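Local coordinates for proteasome protein (Corynebacterium glutamicum ATCC 13032, PDB 2P90) that is of unknown function but belongs to the PAC2 family and may have a proteasome-related, possibly assembly-linked, role, at residues R97-L105 with S224-L232. Residues are numbered along the deposited sequence; the frame is centred on the assembly and turned at random.
Sequences RDNDNKPFL and SADLNLPLL
The backbones of 97-105 and 224-232 come closest at Asn99 and Asn228, whose CA atoms lie 5.5 Å apart. Asn228 is held through both its backbone polar atoms. Its N donates to Asp98 OD2 at 3.0 Å in a nearly straight bond, and its O accepts from Asn99 N at 2.9 Å. The backbone N of Asn228 meets OD2 from above the carboxylate plane, 44° out of it. Asp98 CG sits between its own backbone N and carbonyl carbon (chi1 72°). This curls the carboxylate back over the turn, where OD1 accepts from Lys102 N and, weakly, from Asp100 N, while OD2 faces Asn228.

Residues 98-101 form a type I beta turn within the hairpin that joins the antiparallel strands 92-97 and 103-108 of the mixed sheet. Segment 224-232 runs from the end of helix 211-225 through the loop that leads to helix 232-250, so the contact ties a hairpin end to an interhelical loop.

The side chains of Asn99 and Asn228 cross at about a right angle, their amide planes 84° apart. Asn99 ND2 donates to Asn228 OD1 at 3.1 Å, approaching from above that carbonyl plane. Asn228 ND2 gives a weak bond to Asp100 OD2. Asn99 OD1 touches CG and CD of Pro230.

The extended chain of Lys102 brings NZ to the carbonyl of Asp226, the first residue to leave helical geometry after helix 211-225. Its NZ donates to Asp226 O at 3.2 Å and makes a long salt bridge with Asp226 OD2.

The rest of the contact, at Phe104 on strand 103-108, is apolar. Leu227 CD1 lies over one face of the Phe104 ring, 4.0 Å from the centroid, in a CH-pi contact. Leu227 CD2 packs 3.6 Å from Phe104 CD2. Leu229 CD2 reaches the same ring obliquely, and Leu49 of helix 41-52 touches both Phe104 and Leu229.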
ATOM      1  N   ARG B  97      -9.565  -0.949  33.871  1.00 47.79           N
ATOM      2  CA  ARG B  97     -10.465  -1.340  34.959  1.00 49.78           C
ATOM      3  C   ARG B  97     -11.853  -0.709  34.840  1.00 49.61           C
ATOM      4  O   ARG B  97     -11.976   0.519  34.676  1.00 49.39           O
ATOM      5  CB  ARG B  97      -9.802  -1.072  36.325  1.00 50.23           C
ATOM      6  CG  ARG B  97      -8.713  -2.106  36.617  1.00 52.62           C
ATOM      7  CD  ARG B  97      -7.753  -1.659  37.684  1.00 57.49           C
ATOM      8  NE  ARG B  97      -6.532  -2.475  37.714  1.00 61.04           N
ATOM      9  CZ  ARG B  97      -6.418  -3.691  38.262  1.00 61.73           C
ATOM     10  NH1 ARG B  97      -5.249  -4.309  38.236  1.00 62.48           N
ATOM     11  NH2 ARG B  97      -7.454  -4.302  38.832  1.00 62.35           N
ATOM     12  N   ASP B  98     -12.884  -1.553  34.886  1.00 50.05           N
ATOM     13  CA  ASP B  98     -14.281  -1.085  34.828  1.00 51.51           C
ATOM     14  C   ASP B  98     -14.708  -0.293  36.086  1.00 52.89           C
ATOM     15  O   ASP B  98     -13.887  -0.043  36.985  1.00 52.69           O
ATOM     16  CB  ASP B  98     -15.252  -2.234  34.533  1.00 50.53           C
ATOM     17  CG  ASP B  98     -15.441  -3.203  35.723  1.00 52.31           C
ATOM     18  OD1 ASP B  98     -14.955  -2.939  36.868  1.00 53.18           O
ATOM     19  OD2 ASP B  98     -16.100  -4.251  35.495  1.00 50.00           O
ATOM     20  N   ASN B  99     -15.984   0.100  36.143  1.00 54.68           N
ATOM     21  CA  ASN B  99     -16.489   0.921  37.261  1.00 55.86           C
ATOM     22  C   ASN B  99     -16.278   0.276  38.665  1.00 56.56           C
ATOM     23  O   ASN B  99     -16.170   0.974  39.672  1.00 56.45           O
ATOM     24  CB  ASN B  99     -17.950   1.264  37.040  1.00 55.64           C
ATOM     25  CG  ASN B  99     -18.152   2.344  35.989  1.00 57.07           C
ATOM     26  OD1 ASN B  99     -17.304   3.224  35.801  1.00 57.62           O
ATOM     27  ND2 ASN B  99     -19.312   2.298  35.315  1.00 56.66           N
ATOM     28  N   ASP B 100     -16.189  -1.051  38.703  1.00 56.94           N
ATOM     29  CA  ASP B 100     -15.881  -1.795  39.936  1.00 57.43           C
ATOM     30  C   ASP B 100     -14.398  -2.145  40.097  1.00 56.71           C
ATOM     31  O   ASP B 100     -14.046  -2.992  40.919  1.00 56.82           O
ATOM     32  CB  ASP B 100     -16.716  -3.085  39.974  1.00 57.96           C
ATOM     33  CG  ASP B 100     -18.212  -2.797  39.986  1.00 60.05           C
ATOM     34  OD1 ASP B 100     -18.663  -2.025  40.875  1.00 62.64           O
ATOM     35  OD2 ASP B 100     -18.926  -3.314  39.096  1.00 60.94           O
ATOM     36  N   ASN B 101     -13.534  -1.520  39.297  1.00 55.95           N
ATOM     37  CA  ASN B 101     -12.092  -1.805  39.346  1.00 55.06           C
ATOM     38  C   ASN B 101     -11.756  -3.267  38.941  1.00 53.58           C
ATOM     39  O   ASN B 101     -10.689  -3.791  39.260  1.00 53.29           O
ATOM     40  CB  ASN B 101     -11.532  -1.436  40.733  1.00 55.61           C
ATOM     41  CG  ASN B 101     -10.022  -1.296  40.750  1.00 58.20           C
ATOM     42  OD1 ASN B 101      -9.461  -0.354  40.158  1.00 61.03           O
ATOM     43  ND2 ASN B 101      -9.342  -2.226  41.448  1.00 58.80           N
ATOM     44  N   LYS B 102     -12.678  -3.914  38.226  1.00 51.83           N
ATOM     45  CA  LYS B 102     -12.417  -5.229  37.654  1.00 50.48           C
ATOM     46  C   LYS B 102     -11.560  -5.119  36.363  1.00 49.87           C
ATOM     47  O   LYS B 102     -11.951  -4.399  35.412  1.00 49.98           O
ATOM     48  CB  LYS B 102     -13.733  -5.928  37.340  1.00 50.36           C
ATOM     49  CG  LYS B 102     -13.568  -7.375  36.899  1.00 49.72           C
ATOM     50  CD  LYS B 102     -14.893  -8.017  36.529  1.00 48.93           C
ATOM     51  CE  LYS B 102     -14.622  -9.232  35.644  1.00 48.60           C
ATOM     52  NZ  LYS B 102     -15.707 -10.251  35.675  1.00 49.04           N
ATOM     53  N   PRO B 103     -10.392  -5.810  36.329  1.00 48.43           N
ATOM     54  CA  PRO B 103      -9.481  -5.669  35.184  1.00 47.41           C
ATOM     55  C   PRO B 103      -9.935  -6.393  33.919  1.00 46.22           C
ATOM     56  O   PRO B 103     -10.475  -7.490  33.979  1.00 45.25           O
ATOM     57  CB  PRO B 103      -8.162  -6.290  35.693  1.00 47.92           C
ATOM     58  CG  PRO B 103      -8.591  -7.288  36.770  1.00 47.76           C
ATOM     59  CD  PRO B 103      -9.848  -6.716  37.370  1.00 48.31           C
ATOM     60  N   PHE B 104      -9.716  -5.753  32.777  1.00 45.18           N
ATOM     61  CA  PHE B 104      -9.699  -6.462  31.510  1.00 44.53           C
ATOM     62  C   PHE B 104      -8.581  -5.927  30.617  1.00 44.37           C
ATOM     63  O   PHE B 104      -7.948  -4.888  30.893  1.00 44.62           O
ATOM     64  CB  PHE B 104     -11.054  -6.417  30.790  1.00 44.44           C
ATOM     65  CG  PHE B 104     -11.499  -5.034  30.396  1.00 44.31           C
ATOM     66  CD1 PHE B 104     -11.371  -4.601  29.076  1.00 43.05           C
ATOM     67  CD2 PHE B 104     -12.063  -4.170  31.346  1.00 43.99           C
ATOM     68  CE1 PHE B 104     -11.814  -3.327  28.697  1.00 44.84           C
ATOM     69  CE2 PHE B 104     -12.505  -2.897  30.999  1.00 43.13           C
ATOM     70  CZ  PHE B 104     -12.377  -2.464  29.666  1.00 45.65           C
ATOM     71  N   LEU B 105      -8.355  -6.652  29.533  1.00 43.92           N
ATOM     72  CA  LEU B 105      -7.280  -6.339  28.616  1.00 43.34           C
ATOM     73  C   LEU B 105      -7.805  -5.807  27.283  1.00 42.71           C
ATOM     74  O   LEU B 105      -8.794  -6.293  26.716  1.00 42.44           O
ATOM     75  CB  LEU B 105      -6.416  -7.578  28.413  1.00 42.20           C
ATOM     76  CG  LEU B 105      -5.161  -7.663  29.241  1.00 43.62           C
ATOM     77  CD1 LEU B 105      -5.312  -7.240  30.682  1.00 43.88           C
ATOM     78  CD2 LEU B 105      -4.519  -9.067  29.115  1.00 44.20           C
ATOM     79  N   SER B 224     -20.796 -10.090  27.953  1.00 58.40           N
ATOM     80  CA  SER B 224     -20.123 -11.389  27.844  1.00 58.02           C
ATOM     81  C   SER B 224     -18.819 -11.501  28.638  1.00 58.15           C
ATOM     82  O   SER B 224     -18.269 -12.586  28.791  1.00 58.37           O
ATOM     83  CB  SER B 224     -19.879 -11.715  26.373  1.00 58.51           C
ATOM     84  OG  SER B 224     -19.612 -10.543  25.636  1.00 57.80           O
ATOM     85  N   ALA B 225     -18.321 -10.381  29.134  1.00 57.78           N
ATOM     86  CA  ALA B 225     -17.105 -10.376  29.909  1.00 57.51           C
ATOM     87  C   ALA B 225     -17.422  -9.994  31.347  1.00 57.79           C
ATOM     88  O   ALA B 225     -16.509  -9.907  32.188  1.00 57.88           O
ATOM     89  CB  ALA B 225     -16.101  -9.394  29.298  1.00 57.47           C
ATOM     90  N   ASP B 226     -18.711  -9.764  31.623  1.00 57.74           N
ATOM     91  CA  ASP B 226     -19.181  -9.356  32.946  1.00 57.78           C
ATOM     92  C   ASP B 226     -18.462  -8.097  33.413  1.00 57.70           C
ATOM     93  O   ASP B 226     -17.741  -8.109  34.424  1.00 57.31           O
ATOM     94  CB  ASP B 226     -19.034 -10.515  33.962  1.00 58.51           C
ATOM     95  CG  ASP B 226     -19.786 -10.264  35.288  1.00 60.11           C
ATOM     96  OD1 ASP B 226     -20.751  -9.440  35.320  1.00 60.67           O
ATOM     97  OD2 ASP B 226     -19.397 -10.900  36.304  1.00 60.64           O
ATOM     98  N   LEU B 227     -18.657  -7.011  32.658  1.00 57.92           N
ATOM     99  CA  LEU B 227     -18.009  -5.721  32.947  1.00 57.74           C
ATOM    100  C   LEU B 227     -19.048  -4.633  33.182  1.00 57.40           C
ATOM    101  O   LEU B 227     -20.119  -4.662  32.594  1.00 56.65           O
ATOM    102  CB  LEU B 227     -17.043  -5.296  31.807  1.00 58.00           C
ATOM    103  CG  LEU B 227     -15.907  -6.247  31.360  1.00 59.34           C
ATOM    104  CD1 LEU B 227     -15.347  -5.893  29.943  1.00 60.70           C
ATOM    105  CD2 LEU B 227     -14.765  -6.345  32.394  1.00 60.26           C
ATOM    106  N   ASN B 228     -18.713  -3.682  34.052  1.00 57.51           N
ATOM    107  CA  ASN B 228     -19.564  -2.531  34.331  1.00 57.84           C
ATOM    108  C   ASN B 228     -18.969  -1.267  33.690  1.00 57.47           C
ATOM    109  O   ASN B 228     -18.046  -0.648  34.237  1.00 57.31           O
ATOM    110  CB  ASN B 228     -19.811  -2.392  35.865  1.00 57.66           C
ATOM    111  CG  ASN B 228     -20.548  -1.074  36.272  1.00 58.81           C
ATOM    112  OD1 ASN B 228     -20.989  -0.276  35.433  1.00 57.51           O
ATOM    113  ND2 ASN B 228     -20.663  -0.856  37.590  1.00 59.06           N
ATOM    114  N   LEU B 229     -19.530  -0.878  32.544  1.00 57.62           N
ATOM    115  CA  LEU B 229     -18.949   0.198  31.725  1.00 58.18           C
ATOM    116  C   LEU B 229     -19.716   1.532  31.723  1.00 58.52           C
ATOM    117  O   LEU B 229     -20.913   1.547  31.534  1.00 58.72           O
ATOM    118  CB  LEU B 229     -18.708  -0.307  30.291  1.00 57.78           C
ATOM    119  CG  LEU B 229     -17.813  -1.553  30.163  1.00 58.38           C
ATOM    120  CD1 LEU B 229     -17.719  -2.032  28.713  1.00 58.44           C
ATOM    121  CD2 LEU B 229     -16.415  -1.316  30.739  1.00 55.62           C
ATOM    122  N   PRO B 230     -19.019   2.666  31.880  1.00 59.12           N
ATOM    123  CA  PRO B 230     -19.784   3.903  31.823  1.00 59.99           C
ATOM    124  C   PRO B 230     -20.178   4.217  30.365  1.00 61.06           C
ATOM    125  O   PRO B 230     -19.327   4.559  29.541  1.00 61.48           O
ATOM    126  CB  PRO B 230     -18.813   4.954  32.376  1.00 59.95           C
ATOM    127  CG  PRO B 230     -17.444   4.386  32.165  1.00 59.26           C
ATOM    128  CD  PRO B 230     -17.571   2.900  32.032  1.00 59.10           C
ATOM    129  N   LEU B 231     -21.464   4.101  30.055  1.00 61.78           N
ATOM    130  CA  LEU B 231     -21.915   4.167  28.673  1.00 62.11           C
ATOM    131  C   LEU B 231     -22.737   5.410  28.305  1.00 62.55           C
ATOM    132  O   LEU B 231     -23.085   5.596  27.130  1.00 62.53           O
ATOM    133  CB  LEU B 231     -22.702   2.888  28.346  1.00 62.28           C
ATOM    134  CG  LEU B 231     -21.913   1.569  28.231  1.00 61.97           C
ATOM    135  CD1 LEU B 231     -22.818   0.416  27.912  1.00 61.43           C
ATOM    136  CD2 LEU B 231     -20.841   1.659  27.179  1.00 61.13           C
ATOM    137  N   LEU B 232     -23.036   6.256  29.292  1.00 62.82           N
ATOM    138  CA  LEU B 232     -24.115   7.257  29.156  1.00 63.32           C
ATOM    139  C   LEU B 232     -23.888   8.403  28.148  1.00 62.93           C
ATOM    140  O   LEU B 232     -24.858   8.912  27.573  1.00 63.28           O
ATOM    141  CB  LEU B 232     -24.540   7.827  30.527  1.00 64.09           C
ATOM    142  CG  LEU B 232     -24.788   6.900  31.738  1.00 65.84           C
ATOM    143  CD1 LEU B 232     -24.816   7.705  33.056  1.00 67.11           C
ATOM    144  CD2 LEU B 232     -26.034   6.015  31.584  1.00 67.33           C
TER